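Local coordinates for monoamine oxidase regulatory protein, putative (Archaeoglobus fulgidus, PDB 1Q6W), which has no established function but, as a MaoC-like protein of the hot dog fold, is probably related to hydratases that act on acyl-CoA thioesters, at residues E22-T30 with G77-S85; R29-A40 with I65-I74. All blocks are in the same frame, centred on the assembly; numbering follows the deposited sequence.

Interaction 1 (E22-T30 with G77-S85); sequences EKIEGLPRT and GMVDQVILS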
loop_
_atom_site.group_PDB
_atom_site.type_symbol
_atom_site.label_atom_id
_atom_site.label_comp_id
_atom_site.label_asym_id
_atom_site.label_seq_id
_atom_site.Cartn_x
_atom_site.Cartn_y
_atom_site.Cartn_z
ATOM N N GLU A 22 16.249 -16.458 3.533
ATOM C CA GLU A 22 17.065 -15.253 3.507
ATOM C C GLU A 22 16.219 -14.095 4.030
ATOM O O GLU A 22 15.043 -13.957 3.675
ATOM C CB GLU A 22 17.530 -14.944 2.090
ATOM C CG GLU A 22 18.394 -16.021 1.471
ATOM C CD GLU A 22 19.030 -15.579 0.160
ATOM O OE1 GLU A 22 19.895 -14.678 0.196
ATOM O OE2 GLU A 22 18.666 -16.128 -0.905
ATOM N N LYS A 23 16.815 -13.270 4.879
ATOM C CA LYS A 23 16.104 -12.146 5.449
ATOM C C LYS A 23 16.823 -10.818 5.187
ATOM O O LYS A 23 18.045 -10.744 5.209
ATOM C CB LYS A 23 15.910 -12.360 6.966
ATOM C CG LYS A 23 15.110 -11.248 7.636
ATOM C CD LYS A 23 14.874 -11.490 9.117
ATOM C CE LYS A 23 13.833 -12.568 9.358
ATOM N NZ LYS A 23 13.505 -12.681 10.806
ATOM N N ILE A 24 16.043 -9.775 4.933
ATOM C CA ILE A 24 16.578 -8.444 4.683
ATOM C C ILE A 24 16.174 -7.531 5.833
ATOM O O ILE A 24 15.003 -7.475 6.202
ATOM C CB ILE A 24 16.032 -7.857 3.371
ATOM C CG1 ILE A 24 16.434 -8.749 2.200
ATOM C CG2 ILE A 24 16.581 -6.464 3.158
ATOM C CD1 ILE A 24 15.745 -8.401 0.907
ATOM N N GLU A 25 17.145 -6.811 6.387
ATOM C CA GLU A 25 16.905 -5.919 7.511
ATOM C C GLU A 25 16.956 -4.470 7.039
ATOM O O GLU A 25 18.003 -3.981 6.629
ATOM C CB GLU A 25 17.967 -6.158 8.584
ATOM C CG GLU A 25 17.490 -5.934 10.004
ATOM C CD GLU A 25 16.516 -7.002 10.466
ATOM O OE1 GLU A 25 15.442 -7.137 9.847
ATOM O OE2 GLU A 25 16.825 -7.712 11.447
ATOM N N GLY A 26 15.826 -3.778 7.088
ATOM C CA GLY A 26 15.789 -2.394 6.657
ATOM C C GLY A 26 16.314 -1.437 7.720
ATOM O O GLY A 26 16.394 -1.777 8.913
ATOM N N LEU A 27 16.682 -0.232 7.293
ATOM C CA LEU A 27 17.215 0.768 8.202
ATOM C C LEU A 27 16.056 1.492 8.891
ATOM O O LEU A 27 15.172 2.018 8.242
ATOM C CB LEU A 27 18.113 1.730 7.398
ATOM C CG LEU A 27 18.849 2.941 8.003
ATOM C CD1 LEU A 27 17.953 4.162 7.963
ATOM C CD2 LEU A 27 19.325 2.627 9.420
ATOM N N PRO A 28 16.046 1.531 10.220
ATOM C CA PRO A 28 14.983 2.190 10.983
ATOM C C PRO A 28 14.865 3.707 10.812
ATOM O O PRO A 28 15.868 4.403 10.614
ATOM C CB PRO A 28 15.326 1.832 12.433
ATOM C CG PRO A 28 16.107 0.617 12.319
ATOM C CD PRO A 28 16.983 0.870 11.127
ATOM N N ARG A 29 13.635 4.207 10.889
ATOM C CA ARG A 29 13.380 5.641 10.814
ATOM C C ARG A 29 12.142 6.029 11.634
ATOM O O ARG A 29 11.183 5.257 11.751
ATOM C CB ARG A 29 13.237 6.136 9.359
ATOM C CG ARG A 29 12.203 5.443 8.504
ATOM C CD ARG A 29 12.222 6.019 7.077
ATOM N NE ARG A 29 11.344 7.175 6.930
ATOM C CZ ARG A 29 10.861 7.605 5.765
ATOM N NH1 ARG A 29 10.057 8.654 5.721
ATOM N NH2 ARG A 29 11.186 6.988 4.647
ATOM N N THR A 30 12.190 7.220 12.220
ATOM C CA THR A 30 11.115 7.719 13.042
ATOM C C THR A 30 9.994 8.307 12.203
ATOM O O THR A 30 10.212 9.251 11.458
ATOM C CB THR A 30 11.628 8.808 14.010
ATOM O OG1 THR A 30 12.688 8.276 14.815
ATOM C CG2 THR A 30 10.532 9.281 14.928
ATOM N N GLY A 77 9.768 0.238 1.300
ATOM C CA GLY A 77 10.807 1.122 0.843
ATOM C C GLY A 77 12.140 0.896 1.497
ATOM O O GLY A 77 13.142 0.793 0.804
HETATM N N MSE A 78 12.181 0.817 2.818
HETATM C CA MSE A 78 13.466 0.635 3.457
HETATM C C MSE A 78 14.060 -0.746 3.198
HETATM O O MSE A 78 15.270 -0.942 3.315
HETATM C CB MSE A 78 13.390 0.963 4.955
HETATM C CG MSE A 78 12.336 0.224 5.753
HETATM SE SE MSE A 78 12.229 0.869 7.597
HETATM C CE MSE A 78 10.397 1.450 7.627
ATOM N N VAL A 79 13.217 -1.695 2.810
ATOM C CA VAL A 79 13.690 -3.045 2.505
ATOM C C VAL A 79 14.301 -3.048 1.115
ATOM O O VAL A 79 15.353 -3.644 0.892
ATOM C CB VAL A 79 12.525 -4.088 2.555
ATOM C CG1 VAL A 79 12.862 -5.316 1.737
ATOM C CG2 VAL A 79 12.277 -4.501 4.008
ATOM N N ASP A 80 13.630 -2.375 0.180
ATOM C CA ASP A 80 14.113 -2.300 -1.188
ATOM C C ASP A 80 15.426 -1.520 -1.255
ATOM O O ASP A 80 16.293 -1.807 -2.078
ATOM C CB ASP A 80 13.069 -1.644 -2.084
ATOM C CG ASP A 80 13.322 -1.913 -3.556
ATOM O OD1 ASP A 80 13.379 -3.097 -3.951
ATOM O OD2 ASP A 80 13.462 -0.943 -4.325
ATOM N N GLN A 81 15.573 -0.539 -0.372
ATOM C CA GLN A 81 16.783 0.264 -0.327
ATOM C C GLN A 81 18.018 -0.619 -0.123
ATOM O O GLN A 81 19.073 -0.344 -0.680
ATOM C CB GLN A 81 16.674 1.295 0.791
ATOM C CG GLN A 81 17.546 2.510 0.586
ATOM C CD GLN A 81 17.248 3.601 1.594
ATOM O OE1 GLN A 81 16.092 3.924 1.846
ATOM N NE2 GLN A 81 18.293 4.177 2.175
ATOM N N VAL A 82 17.879 -1.676 0.671
ATOM C CA VAL A 82 18.990 -2.585 0.915
ATOM C C VAL A 82 19.312 -3.416 -0.333
ATOM O O VAL A 82 20.481 -3.619 -0.677
ATOM C CB VAL A 82 18.691 -3.545 2.074
ATOM C CG1 VAL A 82 19.785 -4.568 2.195
ATOM C CG2 VAL A 82 18.576 -2.769 3.363
ATOM N N ILE A 83 18.277 -3.896 -1.014
ATOM C CA ILE A 83 18.480 -4.687 -2.221
ATOM C C ILE A 83 19.127 -3.812 -3.284
ATOM O O ILE A 83 20.105 -4.193 -3.919
ATOM C CB ILE A 83 17.139 -5.241 -2.740
ATOM C CG1 ILE A 83 16.603 -6.283 -1.756
ATOM C CG2 ILE A 83 17.323 -5.855 -4.100
ATOM C CD1 ILE A 83 15.224 -6.794 -2.113
ATOM N N LEU A 84 18.570 -2.621 -3.457
ATOM C CA LEU A 84 19.047 -1.637 -4.423
ATOM C C LEU A 84 20.530 -1.307 -4.309
ATOM O O LEU A 84 21.188 -1.019 -5.315
ATOM C CB LEU A 84 18.267 -0.348 -4.251
ATOM C CG LEU A 84 17.392 0.122 -5.398
ATOM C CD1 LEU A 84 16.911 -1.061 -6.232
ATOM C CD2 LEU A 84 16.224 0.921 -4.785
ATOM N N SER A 85 21.067 -1.328 -3.093
ATOM C CA SER A 85 22.472 -1.002 -2.935
ATOM C C SER A 85 23.386 -2.208 -2.834
ATOM O O SER A 85 24.565 -2.069 -2.536
ATOM C CB SER A 85 22.664 -0.080 -1.735
ATOM O OG SER A 85 21.890 -0.532 -0.656
#
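Beside Val-82, whose CG2 lies 3.5 Å from Glu-25 O, the carbonyl oxygen of Gln-81 is gripped twice by Ser-85: the OG bond is 2.8 Å long and lies in the carbonyl plane, and Ser-85 N donates as well. These bonds close the last turn of the helix that faces residues 22-30. Across the contact itself the meeting is mainly apolar and centres on Ile-24. A chi1 of -61° sets CG1 of Ile-24 beside the backbone N and leaves CG2 opposite it, 3.8 Å from Val-82 CB and near Val-79 CG1, while the other branch carries CD1 to within 3.5 Å of Ile-83 CD1; these two isoleucines cross at about a right angle. Here the outermost strand of this chain's hot dog sheet, paired with strand 112-126, passes over the C-terminal half of helix 68-84; the axes of residues 23-25 and 77-84 come within 8.0 Å at 106°. Gly-26 CA comes to 4.7 Å from Val-79 CA, and the backbones touch where Gly-26 CA rests on Met-78 O. Further along, selenomethionine Met-78 has a bent chain; as modelled, SE lies against Leu-27 O, though this side chain is poorly ordered. Val-79 continues the packing onto Ala-117 of the neighbouring strand.

Interaction 2 (R29-A40 with I65-I74); sequences RTVTETDIWTFA and IAQGMLVLSI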
loop_
_atom_site.group_PDB
_atom_site.type_symbol
_atom_site.label_atom_id
_atom_site.label_comp_id
_atom_site.label_asym_id
_atom_site.label_seq_id
_atom_site.Cartn_x
_atom_site.Cartn_y
_atom_site.Cartn_z
ATOM N N ARG A 29 13.635 4.207 10.889
ATOM C CA ARG A 29 13.380 5.641 10.814
ATOM C C ARG A 29 12.142 6.029 11.634
ATOM O O ARG A 29 11.183 5.257 11.751
ATOM C CB ARG A 29 13.237 6.136 9.359
ATOM C CG ARG A 29 12.203 5.443 8.504
ATOM C CD ARG A 29 12.222 6.019 7.077
ATOM N NE ARG A 29 11.344 7.175 6.930
ATOM C CZ ARG A 29 10.861 7.605 5.765
ATOM N NH1 ARG A 29 10.057 8.654 5.721
ATOM N NH2 ARG A 29 11.186 6.988 4.647
ATOM N N THR A 30 12.190 7.220 12.220
ATOM C CA THR A 30 11.115 7.719 13.042
ATOM C C THR A 30 9.994 8.307 12.203
ATOM O O THR A 30 10.212 9.251 11.458
ATOM C CB THR A 30 11.628 8.808 14.010
ATOM O OG1 THR A 30 12.688 8.276 14.815
ATOM C CG2 THR A 30 10.532 9.281 14.928
ATOM N N VAL A 31 8.790 7.743 12.316
ATOM C CA VAL A 31 7.668 8.265 11.556
ATOM C C VAL A 31 7.368 9.645 12.139
ATOM O O VAL A 31 7.307 9.828 13.340
ATOM C CB VAL A 31 6.441 7.354 11.651
ATOM C CG1 VAL A 31 6.023 7.217 13.083
ATOM C CG2 VAL A 31 5.313 7.937 10.835
ATOM N N THR A 32 7.161 10.617 11.274
ATOM C CA THR A 32 6.953 11.985 11.713
ATOM C C THR A 32 5.694 12.652 11.160
ATOM O O THR A 32 5.025 12.127 10.274
ATOM C CB THR A 32 8.184 12.826 11.298
ATOM O OG1 THR A 32 7.977 14.173 11.695
ATOM C CG2 THR A 32 8.376 12.806 9.784
ATOM N N GLU A 33 5.375 13.828 11.686
ATOM C CA GLU A 33 4.224 14.605 11.238
ATOM C C GLU A 33 4.381 14.882 9.742
ATOM O O GLU A 33 3.464 14.656 8.955
ATOM C CB GLU A 33 4.182 15.905 11.998
ATOM C CG GLU A 33 2.982 16.758 11.709
ATOM C CD GLU A 33 3.211 18.210 12.097
ATOM O OE1 GLU A 33 3.940 18.922 11.336
ATOM O OE2 GLU A 33 2.678 18.622 13.158
ATOM N N THR A 34 5.561 15.346 9.354
ATOM C CA THR A 34 5.866 15.613 7.952
ATOM C C THR A 34 5.553 14.384 7.083
ATOM O O THR A 34 5.033 14.510 5.961
ATOM C CB THR A 34 7.360 16.011 7.785
ATOM O OG1 THR A 34 7.595 17.241 8.480
ATOM C CG2 THR A 34 7.725 16.205 6.302
ATOM N N ASP A 35 5.885 13.206 7.607
ATOM C CA ASP A 35 5.616 11.943 6.924
ATOM C C ASP A 35 4.115 11.782 6.710
ATOM O O ASP A 35 3.662 11.509 5.585
ATOM C CB ASP A 35 6.123 10.754 7.757
ATOM C CG ASP A 35 7.604 10.488 7.574
ATOM O OD1 ASP A 35 8.259 10.039 8.547
ATOM O OD2 ASP A 35 8.121 10.713 6.452
ATOM N N ILE A 36 3.354 11.945 7.795
ATOM C CA ILE A 36 1.899 11.805 7.748
ATOM C C ILE A 36 1.296 12.792 6.760
ATOM O O ILE A 36 0.507 12.408 5.890
ATOM C CB ILE A 36 1.223 12.088 9.126
ATOM C CG1 ILE A 36 1.868 11.276 10.243
ATOM C CG2 ILE A 36 -0.240 11.756 9.052
ATOM C CD1 ILE A 36 1.694 9.841 10.111
ATOM N N TRP A 37 1.654 14.067 6.907
ATOM C CA TRP A 37 1.128 15.088 6.015
ATOM C C TRP A 37 1.507 14.884 4.543
ATOM O O TRP A 37 0.696 15.088 3.642
ATOM C CB TRP A 37 1.545 16.478 6.498
ATOM C CG TRP A 37 0.425 17.121 7.270
ATOM C CD1 TRP A 37 -0.399 18.125 6.836
ATOM C CD2 TRP A 37 -0.104 16.691 8.531
ATOM N NE1 TRP A 37 -1.408 18.332 7.741
ATOM C CE2 TRP A 37 -1.257 17.464 8.786
ATOM C CE3 TRP A 37 0.283 15.722 9.469
ATOM C CZ2 TRP A 37 -2.034 17.298 9.936
ATOM C CZ3 TRP A 37 -0.487 15.557 10.610
ATOM C CH2 TRP A 37 -1.641 16.342 10.835
ATOM N N THR A 38 2.732 14.464 4.290
ATOM C CA THR A 38 3.132 14.231 2.925
ATOM C C THR A 38 2.243 13.156 2.305
ATOM O O THR A 38 1.769 13.290 1.163
ATOM C CB THR A 38 4.603 13.787 2.855
ATOM O OG1 THR A 38 5.438 14.869 3.294
ATOM C CG2 THR A 38 4.977 13.389 1.447
ATOM N N PHE A 39 2.019 12.080 3.052
ATOM C CA PHE A 39 1.200 11.002 2.528
ATOM C C PHE A 39 -0.215 11.511 2.282
ATOM O O PHE A 39 -0.826 11.195 1.264
ATOM C CB PHE A 39 1.176 9.825 3.486
ATOM C CG PHE A 39 0.621 8.582 2.878
ATOM C CD1 PHE A 39 1.386 7.829 1.995
ATOM C CD2 PHE A 39 -0.685 8.176 3.151
ATOM C CE1 PHE A 39 0.854 6.696 1.396
ATOM C CE2 PHE A 39 -1.219 7.043 2.556
ATOM C CZ PHE A 39 -0.452 6.308 1.681
ATOM N N ALA A 40 -0.727 12.316 3.208
ATOM C CA ALA A 40 -2.066 12.870 3.062
ATOM C C ALA A 40 -2.127 13.775 1.831
ATOM O O ALA A 40 -3.091 13.726 1.083
ATOM C CB ALA A 40 -2.460 13.633 4.301
ATOM N N ILE A 65 -2.615 9.055 14.550
ATOM C CA ILE A 65 -1.704 7.976 14.165
ATOM C C ILE A 65 -1.377 7.962 12.664
ATOM O O ILE A 65 -2.093 8.541 11.839
ATOM C CB ILE A 65 -2.285 6.584 14.536
ATOM C CG1 ILE A 65 -3.569 6.303 13.744
ATOM C CG2 ILE A 65 -2.585 6.522 16.007
ATOM C CD1 ILE A 65 -4.116 4.864 13.941
ATOM N N ALA A 66 -0.298 7.272 12.311
ATOM C CA ALA A 66 0.110 7.192 10.919
ATOM C C ALA A 66 -0.853 6.356 10.101
ATOM O O ALA A 66 -1.536 5.503 10.637
ATOM C CB ALA A 66 1.510 6.604 10.823
ATOM N N GLN A 67 -0.908 6.607 8.798
ATOM C CA GLN A 67 -1.781 5.846 7.936
ATOM C C GLN A 67 -1.162 4.473 7.742
ATOM O O GLN A 67 0.052 4.355 7.620
ATOM C CB GLN A 67 -1.945 6.533 6.582
ATOM C CG GLN A 67 -2.463 7.949 6.669
ATOM C CD GLN A 67 -1.338 8.991 6.757
ATOM O OE1 GLN A 67 -0.318 8.766 7.432
ATOM N NE2 GLN A 67 -1.531 10.143 6.093
ATOM N N GLY A 68 -1.990 3.430 7.713
ATOM C CA GLY A 68 -1.466 2.091 7.502
ATOM C C GLY A 68 -0.755 1.981 6.170
ATOM O O GLY A 68 0.291 1.340 6.094
HETATM N N MSE A 69 -1.320 2.585 5.118
HETATM C CA MSE A 69 -0.673 2.562 3.805
HETATM C C MSE A 69 0.693 3.249 3.857
HETATM O O MSE A 69 1.600 2.874 3.111
HETATM C CB MSE A 69 -1.545 3.251 2.759
HETATM C CG MSE A 69 -2.688 2.388 2.254
HETATM SE SE MSE A 69 -2.082 0.711 1.548
HETATM C CE MSE A 69 -1.309 1.325 -0.114
ATOM N N LEU A 70 0.836 4.251 4.739
ATOM C CA LEU A 70 2.096 4.950 4.878
ATOM C C LEU A 70 3.143 4.016 5.484
ATOM O O LEU A 70 4.270 3.900 4.984
ATOM C CB LEU A 70 1.939 6.191 5.756
ATOM C CG LEU A 70 3.264 6.870 6.137
ATOM C CD1 LEU A 70 3.985 7.371 4.883
ATOM C CD2 LEU A 70 2.991 7.986 7.111
ATOM N N VAL A 71 2.766 3.348 6.565
ATOM C CA VAL A 71 3.691 2.433 7.215
ATOM C C VAL A 71 4.117 1.316 6.262
ATOM O O VAL A 71 5.287 0.907 6.234
ATOM C CB VAL A 71 3.069 1.808 8.482
ATOM C CG1 VAL A 71 4.105 0.951 9.178
ATOM C CG2 VAL A 71 2.581 2.911 9.430
ATOM N N LEU A 72 3.167 0.826 5.475
ATOM C CA LEU A 72 3.460 -0.237 4.536
ATOM C C LEU A 72 4.441 0.265 3.476
ATOM O O LEU A 72 5.429 -0.389 3.174
ATOM C CB LEU A 72 2.161 -0.733 3.891
ATOM C CG LEU A 72 2.283 -1.913 2.911
ATOM C CD1 LEU A 72 3.048 -3.069 3.564
ATOM C CD2 LEU A 72 0.892 -2.357 2.454
ATOM N N SER A 73 4.170 1.441 2.929
ATOM C CA SER A 73 5.027 2.041 1.915
ATOM C C SER A 73 6.444 2.295 2.436
ATOM O O SER A 73 7.428 1.954 1.772
ATOM C CB SER A 73 4.431 3.358 1.427
ATOM O OG SER A 73 3.249 3.128 0.688
ATOM N N ILE A 74 6.556 2.903 3.615
ATOM C CA ILE A 74 7.868 3.146 4.165
ATOM C C ILE A 74 8.597 1.831 4.406
ATOM O O ILE A 74 9.783 1.715 4.140
ATOM C CB ILE A 74 7.800 3.961 5.465
ATOM C CG1 ILE A 74 7.324 5.404 5.152
ATOM C CG2 ILE A 74 9.183 3.986 6.123
ATOM C CD1 ILE A 74 7.312 6.345 6.356
#
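Phe-39, Ile-74 and Gln-67 bury the most surface where helix 33-40 meets residues 65-74. The Phe-39 ring is swung toward the second helix by a chi1 of -167°, which places CG opposite the backbone N. Leu-70 lies over one face, its CB 4.1 Å from the ring centroid in a CH-pi contact, and its backbone N lies over that face nearer the rim. Met-69 CB meets Phe-39 CZ obliquely, and Ser-73 of the second subunit also packs on Phe-39, so the ring belongs to the dimer interface as well.

Gln-67 occupies the N-cap position of helix 68-84, and its chain, bent at chi2, slides past Phe-39 with NE2 at the ring edge, 3.6 Å from Phe-39 CD2; amide and ring planes are 76° apart. The same NE2 donates a nearly straight bond, in the plane of its amide, to Ile-36 O at 3.1 Å. That carbonyl already receives the helical bond from Ala-40 N, and so serves two donors. Val-31 CG2 packs on Ala-66 CB, Ile-36 CD1 meets Leu-70 CD2, and Leu-70 CD2 also reaches the backbone at Asp-35 O.

At the other end Ile-74 sets CD1 above a guanidinium face of Arg-29, 3.6 Å from Arg-29 NH1, with CG2 against Arg-29 CD, the two side chains crossing at a slant. The edge of that guanidinium is engaged by Asp-35, whose OD2 lies 2.9 Å from Arg-29 NH1, while Asp-35 OD1 accepts from Thr-32 N, the N-cap residue of helix 33-43. Arg-29 NH2 also bonds to Leu-42 O of the second subunit. With Asp-35 at its edge, Leu-42 O of the second subunit on NH2 and a methyl over one face, the guanidinium is probably fixed in its rotation.

Overall arrangement
Both interactions use strand 23-30 and helix 68-84, and their centres are about 17 Å apart. Interaction 1 takes the C-terminal half of the helix and the outermost strand of the chain's sheet; it is only partly buried, and its cross-segment chemistry is methyl packing and backbone contact. Interaction 2 takes the first turns of the same helix, where helix 33-43 crosses, and is buried, adding an aromatic ring and an amide-to-carbonyl bond, with a salt bridge inside residues 29-40 at its border. Arg-29 is common to both, just brushing Met-78 in the first and crossing Ile-74 in the second. The central helix packs on its own sheet and on helix 33-43, and the second subunit reaches both contacts.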